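Long-range contact in homoserine dehydrogenase (Staphylococcus aureus M1064, PDB 4PG7), which catalyses the NAD(P)-dependent interconversion of L-aspartate semialdehyde and L-homoserine in the aspartic acid pathway: residues N169-T181 with D221-F234. Numbering follows the deposited sequence.
Sequences NNISKFMGILNGT and DAARKVVITSYLSF
Phe174 and Leu178 reach from strand 171-177 and the turn after it onto helix 220-234, which packs on one face of a mixed beta sheet in a two-layer alpha/beta arrangement and runs nearly antiparallel to the strand, at 162°. Strands 264-275 and 302-308 flank this strand. The Phe174 ring is the broad flat group that bridges the two layers: with chi1 at 68° its CG sits between the backbone N and carbonyl carbon, and the ring takes Thr229 CG2 almost centrally over one face, 3.5 Å from CG2 to the Phe174 ring centroid, a CH-pi contact. Thr229 suits this place because its methyl meets the ring while OG1 turns back to its own helix and bonds Lys225 O. Ser230 OG stands in plane at the ring edge, 3.6 Å from Phe174 CZ, its hydrogen bond spent on Val226 O. Phe234, whose other neighbours include Tyr274, lies near parallel to Phe174 but slid aside, the two centroids 5.8 Å apart; its edge meets the strand backbone, with CE1 3.3 Å from Ile171 O. At the far end, the CD1 methyl of branched Leu178 lies 3.8 Å from Val226 CG2, and small Ala222 lets the backbones approach to 5.2 Å between its CA and Leu178 CA. Polar groups close this end. Asn179 suits the N-cap of helix 180-192 because its amide works both ways: OD1 accepts from Ser182 N, while ND2 donates to Asp216 and, on the anti side, to Asp221 OD2. Extended Lys225 salt-bridges that oxygen from the syn side; its NZ also meets Leu178 O at 2.9 Å, nearly in line with the carbonyl bond (165°).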
ATOM      1  N   ASN A 169      13.363  -4.415  -2.659  1.00 78.86           N
ATOM      2  CA  ASN A 169      13.465  -5.613  -1.830  1.00 78.81           C
ATOM      3  C   ASN A 169      14.238  -5.389  -0.529  1.00 77.03           C
ATOM      4  O   ASN A 169      13.920  -6.011   0.483  1.00 83.05           O
ATOM      5  CB  ASN A 169      14.109  -6.762  -2.608  1.00 77.60           C
ATOM      6  CG  ASN A 169      13.309  -7.160  -3.833  1.00 77.86           C
ATOM      7  N   ASN A 170      15.240  -4.509  -0.555  1.00 70.94           N
ATOM      8  CA  ASN A 170      16.093  -4.272   0.604  1.00 65.52           C
ATOM      9  C   ASN A 170      15.444  -3.248   1.541  1.00 60.36           C
ATOM     10  O   ASN A 170      15.695  -2.041   1.460  1.00 61.19           O
ATOM     11  CB  ASN A 170      17.476  -3.792   0.172  1.00 66.86           C
ATOM     12  N   ILE A 171      14.597  -3.761   2.420  1.00 51.95           N
ATOM     13  CA  ILE A 171      13.959  -2.961   3.454  1.00 49.00           C
ATOM     14  C   ILE A 171      14.925  -2.817   4.623  1.00 44.50           C
ATOM     15  O   ILE A 171      15.420  -3.805   5.125  1.00 45.72           O
ATOM     16  CB  ILE A 171      12.657  -3.628   3.937  1.00 47.12           C
ATOM     17  CG1 ILE A 171      11.685  -3.809   2.766  1.00 47.01           C
ATOM     18  CG2 ILE A 171      12.017  -2.804   5.047  1.00 45.78           C
ATOM     19  CD1 ILE A 171      10.463  -4.648   3.103  1.00 46.41           C
ATOM     20  N   SER A 172      15.190  -1.592   5.052  1.00 42.41           N
ATOM     21  CA  SER A 172      16.026  -1.347   6.225  1.00 42.27           C
ATOM     22  C   SER A 172      15.231  -0.966   7.479  1.00 38.43           C
ATOM     23  O   SER A 172      15.717  -1.101   8.603  1.00 35.93           O
ATOM     24  CB  SER A 172      17.031  -0.245   5.912  1.00 44.86           C
ATOM     25  OG  SER A 172      16.380   1.001   5.759  1.00 47.78           O
ATOM     26  N   LYS A 173      14.011  -0.482   7.296  1.00 35.13           N
ATOM     27  CA  LYS A 173      13.210  -0.024   8.426  1.00 33.50           C
ATOM     28  C   LYS A 173      11.731  -0.058   8.056  1.00 31.18           C
ATOM     29  O   LYS A 173      11.366   0.212   6.921  1.00 30.29           O
ATOM     30  CB  LYS A 173      13.641   1.388   8.852  1.00 33.82           C
ATOM     31  CG  LYS A 173      12.811   2.025   9.971  1.00 32.17           C
ATOM     32  CD  LYS A 173      13.408   3.365  10.381  1.00 34.26           C
ATOM     33  CE  LYS A 173      12.559   4.057  11.434  1.00 34.64           C
ATOM     34  NZ  LYS A 173      12.988   5.462  11.684  1.00 35.67           N
ATOM     35  N   PHE A 174      10.890  -0.420   9.014  1.00 30.96           N
ATOM     36  CA  PHE A 174       9.457  -0.185   8.877  1.00 29.31           C
ATOM     37  C   PHE A 174       8.912   0.427  10.136  1.00 28.74           C
ATOM     38  O   PHE A 174       9.423   0.186  11.226  1.00 28.68           O
ATOM     39  CB  PHE A 174       8.698  -1.476   8.539  1.00 29.72           C
ATOM     40  CG  PHE A 174       8.674  -2.490   9.652  1.00 29.63           C
ATOM     41  CD1 PHE A 174       7.717  -2.412  10.667  1.00 29.85           C
ATOM     42  CD2 PHE A 174       9.562  -3.536   9.675  1.00 30.51           C
ATOM     43  CE1 PHE A 174       7.678  -3.337  11.693  1.00 29.72           C
ATOM     44  CE2 PHE A 174       9.523  -4.476  10.698  1.00 31.51           C
ATOM     45  CZ  PHE A 174       8.596  -4.372  11.713  1.00 30.40           C
ATOM     46  N   MET A 175       7.862   1.220   9.971  1.00 28.35           N
ATOM     47  CA  MET A 175       7.102   1.773  11.085  1.00 28.12           C
ATOM     48  C   MET A 175       5.640   1.570  10.767  1.00 27.51           C
ATOM     49  O   MET A 175       5.205   1.861   9.650  1.00 26.62           O
ATOM     50  CB  MET A 175       7.343   3.272  11.229  1.00 28.65           C
ATOM     51  CG  MET A 175       8.751   3.648  11.573  1.00 31.28           C
ATOM     52  SD  MET A 175       8.839   5.404  11.907  1.00 34.60           S
ATOM     53  CE  MET A 175       8.654   6.115  10.295  1.00 35.09           C
ATOM     54  N   GLY A 176       4.872   1.121  11.747  1.00 26.37           N
ATOM     55  CA  GLY A 176       3.497   0.847  11.503  1.00 25.80           C
ATOM     56  C   GLY A 176       2.553   1.198  12.607  1.00 26.50           C
ATOM     57  O   GLY A 176       2.921   1.196  13.793  1.00 27.28           O
ATOM     58  N   ILE A 177       1.323   1.511  12.203  1.00 25.43           N
ATOM     59  CA  ILE A 177       0.197   1.585  13.110  1.00 25.23           C
ATOM     60  C   ILE A 177      -0.495   0.246  12.934  1.00 26.38           C
ATOM     61  O   ILE A 177      -1.028  -0.011  11.864  1.00 25.32           O
ATOM     62  CB  ILE A 177      -0.701   2.781  12.776  1.00 25.40           C
ATOM     63  CG1 ILE A 177       0.077   4.071  13.060  1.00 24.63           C
ATOM     64  CG2 ILE A 177      -2.012   2.703  13.550  1.00 24.89           C
ATOM     65  CD1 ILE A 177      -0.512   5.341  12.473  1.00 25.12           C
ATOM     66  N   LEU A 178      -0.389  -0.623  13.953  1.00 26.52           N
ATOM     67  CA  LEU A 178      -0.648  -2.039  13.791  1.00 29.71           C
ATOM     68  C   LEU A 178      -1.752  -2.574  14.671  1.00 30.95           C
ATOM     69  O   LEU A 178      -2.016  -3.779  14.669  1.00 35.75           O
ATOM     70  CB  LEU A 178       0.614  -2.862  14.037  1.00 29.77           C
ATOM     71  CG  LEU A 178       1.785  -2.514  13.118  1.00 32.02           C
ATOM     72  CD1 LEU A 178       3.003  -3.338  13.500  1.00 33.58           C
ATOM     73  CD2 LEU A 178       1.423  -2.767  11.667  1.00 33.56           C
ATOM     74  N   ASN A 179      -2.426  -1.691  15.386  1.00 29.47           N
ATOM     75  CA  ASN A 179      -3.516  -2.119  16.228  1.00 29.09           C
ATOM     76  C   ASN A 179      -4.613  -1.072  16.092  1.00 26.49           C
ATOM     77  O   ASN A 179      -4.431   0.074  16.477  1.00 26.34           O
ATOM     78  CB  ASN A 179      -3.016  -2.265  17.676  1.00 28.68           C
ATOM     79  CG  ASN A 179      -4.119  -2.687  18.623  1.00 29.08           C
ATOM     80  OD1 ASN A 179      -4.606  -1.897  19.426  1.00 28.18           O
ATOM     81  ND2 ASN A 179      -4.545  -3.933  18.494  1.00 28.16           N
ATOM     82  N   GLY A 180      -5.744  -1.473  15.532  1.00 26.43           N
ATOM     83  CA  GLY A 180      -6.874  -0.566  15.277  1.00 26.13           C
ATOM     84  C   GLY A 180      -7.439   0.069  16.537  1.00 26.10           C
ATOM     85  O   GLY A 180      -7.754   1.256  16.562  1.00 25.09           O
ATOM     86  N   THR A 181      -7.565  -0.727  17.591  1.00 27.38           N
ATOM     87  CA  THR A 181      -8.200  -0.249  18.834  1.00 28.34           C
ATOM     88  C   THR A 181      -7.400   0.854  19.517  1.00 27.38           C
ATOM     89  O   THR A 181      -7.973   1.867  19.942  1.00 26.01           O
ATOM     90  CB  THR A 181      -8.406  -1.419  19.813  1.00 30.69           C
ATOM     91  OG1 THR A 181      -9.323  -2.354  19.224  1.00 33.58           O
ATOM     92  CG2 THR A 181      -8.954  -0.921  21.136  1.00 32.07           C
ATOM     93  N   ASP A 221      -0.672  -7.080  20.916  1.00 33.03           N
ATOM     94  CA  ASP A 221      -1.092  -7.372  19.531  1.00 34.92           C
ATOM     95  C   ASP A 221      -0.153  -6.739  18.526  1.00 34.86           C
ATOM     96  O   ASP A 221       0.277  -7.390  17.565  1.00 34.81           O
ATOM     97  CB  ASP A 221      -2.518  -6.867  19.267  1.00 36.73           C
ATOM     98  CG  ASP A 221      -2.946  -7.075  17.830  1.00 39.54           C
ATOM     99  OD1 ASP A 221      -2.872  -8.240  17.389  1.00 39.64           O
ATOM    100  OD2 ASP A 221      -3.360  -6.090  17.140  1.00 41.47           O
ATOM    101  N   ALA A 222       0.164  -5.461  18.745  1.00 32.89           N
ATOM    102  CA  ALA A 222       1.075  -4.747  17.877  1.00 31.07           C
ATOM    103  C   ALA A 222       2.477  -5.377  17.892  1.00 29.57           C
ATOM    104  O   ALA A 222       3.117  -5.478  16.847  1.00 27.71           O
ATOM    105  CB  ALA A 222       1.144  -3.289  18.278  1.00 31.77           C
ATOM    106  N   ALA A 223       2.944  -5.815  19.059  1.00 28.75           N
ATOM    107  CA  ALA A 223       4.259  -6.462  19.153  1.00 30.49           C
ATOM    108  C   ALA A 223       4.308  -7.784  18.383  1.00 30.22           C
ATOM    109  O   ALA A 223       5.292  -8.077  17.696  1.00 29.64           O
ATOM    110  CB  ALA A 223       4.659  -6.677  20.604  1.00 31.03           C
ATOM    111  N   ARG A 224       3.232  -8.558  18.442  1.00 30.86           N
ATOM    112  CA  ARG A 224       3.151  -9.770  17.613  1.00 31.92           C
ATOM    113  C   ARG A 224       3.262  -9.434  16.129  1.00 30.01           C
ATOM    114  O   ARG A 224       3.979 -10.096  15.393  1.00 31.46           O
ATOM    115  CB  ARG A 224       1.872 -10.558  17.913  1.00 34.18           C
ATOM    116  CG  ARG A 224       1.868 -11.166  19.313  1.00 37.04           C
ATOM    117  CD  ARG A 224       0.723 -12.148  19.522  1.00 39.59           C
ATOM    118  NE  ARG A 224      -0.555 -11.517  19.220  1.00 41.96           N
ATOM    119  CZ  ARG A 224      -1.438 -11.070  20.111  1.00 43.85           C
ATOM    120  NH1 ARG A 224      -1.210 -11.184  21.415  1.00 46.95           N
ATOM    121  NH2 ARG A 224      -2.568 -10.505  19.686  1.00 43.53           N
ATOM    122  N   LYS A 225       2.579  -8.390  15.688  1.00 30.67           N
ATOM    123  CA  LYS A 225       2.650  -7.991  14.286  1.00 31.13           C
ATOM    124  C   LYS A 225       4.014  -7.463  13.887  1.00 30.15           C
ATOM    125  O   LYS A 225       4.418  -7.611  12.730  1.00 30.95           O
ATOM    126  CB  LYS A 225       1.545  -6.986  13.945  1.00 32.81           C
ATOM    127  CG  LYS A 225       0.172  -7.658  13.900  1.00 33.52           C
ATOM    128  CD  LYS A 225      -0.951  -6.645  13.871  1.00 34.01           C
ATOM    129  CE  LYS A 225      -2.328  -7.325  13.907  1.00 34.32           C
ATOM    130  NZ  LYS A 225      -3.329  -6.357  14.431  1.00 36.97           N
ATOM    131  N   VAL A 226       4.725  -6.845  14.827  1.00 28.52           N
ATOM    132  CA  VAL A 226       6.105  -6.443  14.595  1.00 27.64           C
ATOM    133  C   VAL A 226       7.027  -7.650  14.413  1.00 28.40           C
ATOM    134  O   VAL A 226       7.915  -7.621  13.562  1.00 29.31           O
ATOM    135  CB  VAL A 226       6.628  -5.571  15.748  1.00 27.89           C
ATOM    136  CG1 VAL A 226       8.140  -5.427  15.678  1.00 28.21           C
ATOM    137  CG2 VAL A 226       5.962  -4.211  15.686  1.00 27.48           C
ATOM    138  N   VAL A 227       6.845  -8.695  15.216  1.00 29.59           N
ATOM    139  CA  VAL A 227       7.586  -9.947  15.002  1.00 31.97           C
ATOM    140  C   VAL A 227       7.331 -10.481  13.591  1.00 32.14           C
ATOM    141  O   VAL A 227       8.258 -10.811  12.855  1.00 33.21           O
ATOM    142  CB  VAL A 227       7.208 -11.036  16.016  1.00 32.94           C
ATOM    143  CG1 VAL A 227       7.898 -12.351  15.663  1.00 34.92           C
ATOM    144  CG2 VAL A 227       7.578 -10.622  17.428  1.00 33.94           C
ATOM    145  N   ILE A 228       6.067 -10.547  13.209  1.00 32.49           N
ATOM    146  CA  ILE A 228       5.693 -11.059  11.896  1.00 34.28           C
ATOM    147  C   ILE A 228       6.219 -10.166  10.777  1.00 34.95           C
ATOM    148  O   ILE A 228       6.799 -10.652   9.807  1.00 35.63           O
ATOM    149  CB  ILE A 228       4.162 -11.198  11.749  1.00 35.19           C
ATOM    150  CG1 ILE A 228       3.581 -12.214  12.749  1.00 36.67           C
ATOM    151  CG2 ILE A 228       3.788 -11.619  10.334  1.00 37.45           C
ATOM    152  CD1 ILE A 228       4.133 -13.619  12.603  1.00 38.10           C
ATOM    153  N   THR A 229       5.997  -8.864  10.896  1.00 34.13           N
ATOM    154  CA  THR A 229       6.454  -7.929   9.892  1.00 33.69           C
ATOM    155  C   THR A 229       7.992  -7.972   9.720  1.00 36.20           C
ATOM    156  O   THR A 229       8.490  -7.857   8.594  1.00 35.13           O
ATOM    157  CB  THR A 229       5.949  -6.519  10.187  1.00 34.04           C
ATOM    158  OG1 THR A 229       4.518  -6.552  10.255  1.00 32.91           O
ATOM    159  CG2 THR A 229       6.370  -5.541   9.106  1.00 33.46           C
ATOM    160  N   SER A 230       8.717  -8.171  10.816  1.00 36.73           N
ATOM    161  CA  SER A 230      10.175  -8.295  10.771  1.00 38.12           C
ATOM    162  C   SER A 230      10.604  -9.558  10.025  1.00 41.06           C
ATOM    163  O   SER A 230      11.585  -9.554   9.268  1.00 38.73           O
ATOM    164  CB  SER A 230      10.757  -8.338  12.189  1.00 36.60           C
ATOM    165  OG  SER A 230      10.539  -7.119  12.876  1.00 34.60           O
ATOM    166  N   TYR A 231       9.871 -10.638  10.247  1.00 42.19           N
ATOM    167  CA  TYR A 231      10.131 -11.894   9.544  1.00 42.99           C
ATOM    168  C   TYR A 231       9.902 -11.761   8.030  1.00 43.00           C
ATOM    169  O   TYR A 231      10.735 -12.172   7.239  1.00 42.40           O
ATOM    170  CB  TYR A 231       9.261 -13.009  10.117  1.00 42.65           C
ATOM    171  CG  TYR A 231       9.533 -14.349   9.474  1.00 46.38           C
ATOM    172  CD1 TYR A 231      10.794 -14.925   9.547  1.00 46.42           C
ATOM    173  CD2 TYR A 231       8.534 -15.027   8.779  1.00 46.50           C
ATOM    174  CE1 TYR A 231      11.054 -16.144   8.940  1.00 51.57           C
ATOM    175  CE2 TYR A 231       8.780 -16.254   8.181  1.00 50.30           C
ATOM    176  CZ  TYR A 231      10.041 -16.804   8.265  1.00 50.19           C
ATOM    177  OH  TYR A 231      10.272 -18.011   7.667  1.00 56.16           O
ATOM    178  N   LEU A 232       8.788 -11.148   7.648  1.00 42.32           N
ATOM    179  CA  LEU A 232       8.475 -10.923   6.256  1.00 43.07           C
ATOM    180  C   LEU A 232       9.381  -9.878   5.594  1.00 45.01           C
ATOM    181  O   LEU A 232       9.763 -10.059   4.449  1.00 45.88           O
ATOM    182  CB  LEU A 232       7.010 -10.511   6.100  1.00 42.66           C
ATOM    183  CG  LEU A 232       6.003 -11.584   6.531  1.00 44.76           C
ATOM    184  CD1 LEU A 232       4.588 -11.042   6.460  1.00 43.52           C
ATOM    185  CD2 LEU A 232       6.134 -12.839   5.673  1.00 48.13           C
ATOM    186  N   SER A 233       9.758  -8.821   6.317  1.00 43.38           N
ATOM    187  CA  SER A 233      10.610  -7.757   5.767  1.00 44.27           C
ATOM    188  C   SER A 233      12.095  -8.094   5.705  1.00 44.80           C
ATOM    189  O   SER A 233      12.774  -7.760   4.730  1.00 45.73           O
ATOM    190  CB  SER A 233      10.454  -6.458   6.585  1.00 43.36           C
ATOM    191  OG  SER A 233       9.115  -6.002   6.539  1.00 43.46           O
ATOM    192  N   PHE A 234      12.612  -8.691   6.769  1.00 44.46           N
ATOM    193  CA  PHE A 234      14.039  -8.865   6.928  1.00 45.42           C
ATOM    194  C   PHE A 234      14.489 -10.313   6.845  1.00 49.13           C
ATOM    195  O   PHE A 234      15.691 -10.563   6.905  1.00 48.36           O
ATOM    196  CB  PHE A 234      14.485  -8.340   8.287  1.00 44.72           C
ATOM    197  CG  PHE A 234      14.051  -6.940   8.580  1.00 43.22           C
ATOM    198  CD1 PHE A 234      14.262  -5.927   7.660  1.00 43.17           C
ATOM    199  CD2 PHE A 234      13.489  -6.623   9.810  1.00 40.72           C
ATOM    200  CE1 PHE A 234      13.874  -4.633   7.943  1.00 42.06           C
ATOM    201  CE2 PHE A 234      13.116  -5.324  10.100  1.00 40.12           C
ATOM    202  CZ  PHE A 234      13.311  -4.328   9.169  1.00 39.61           C
TER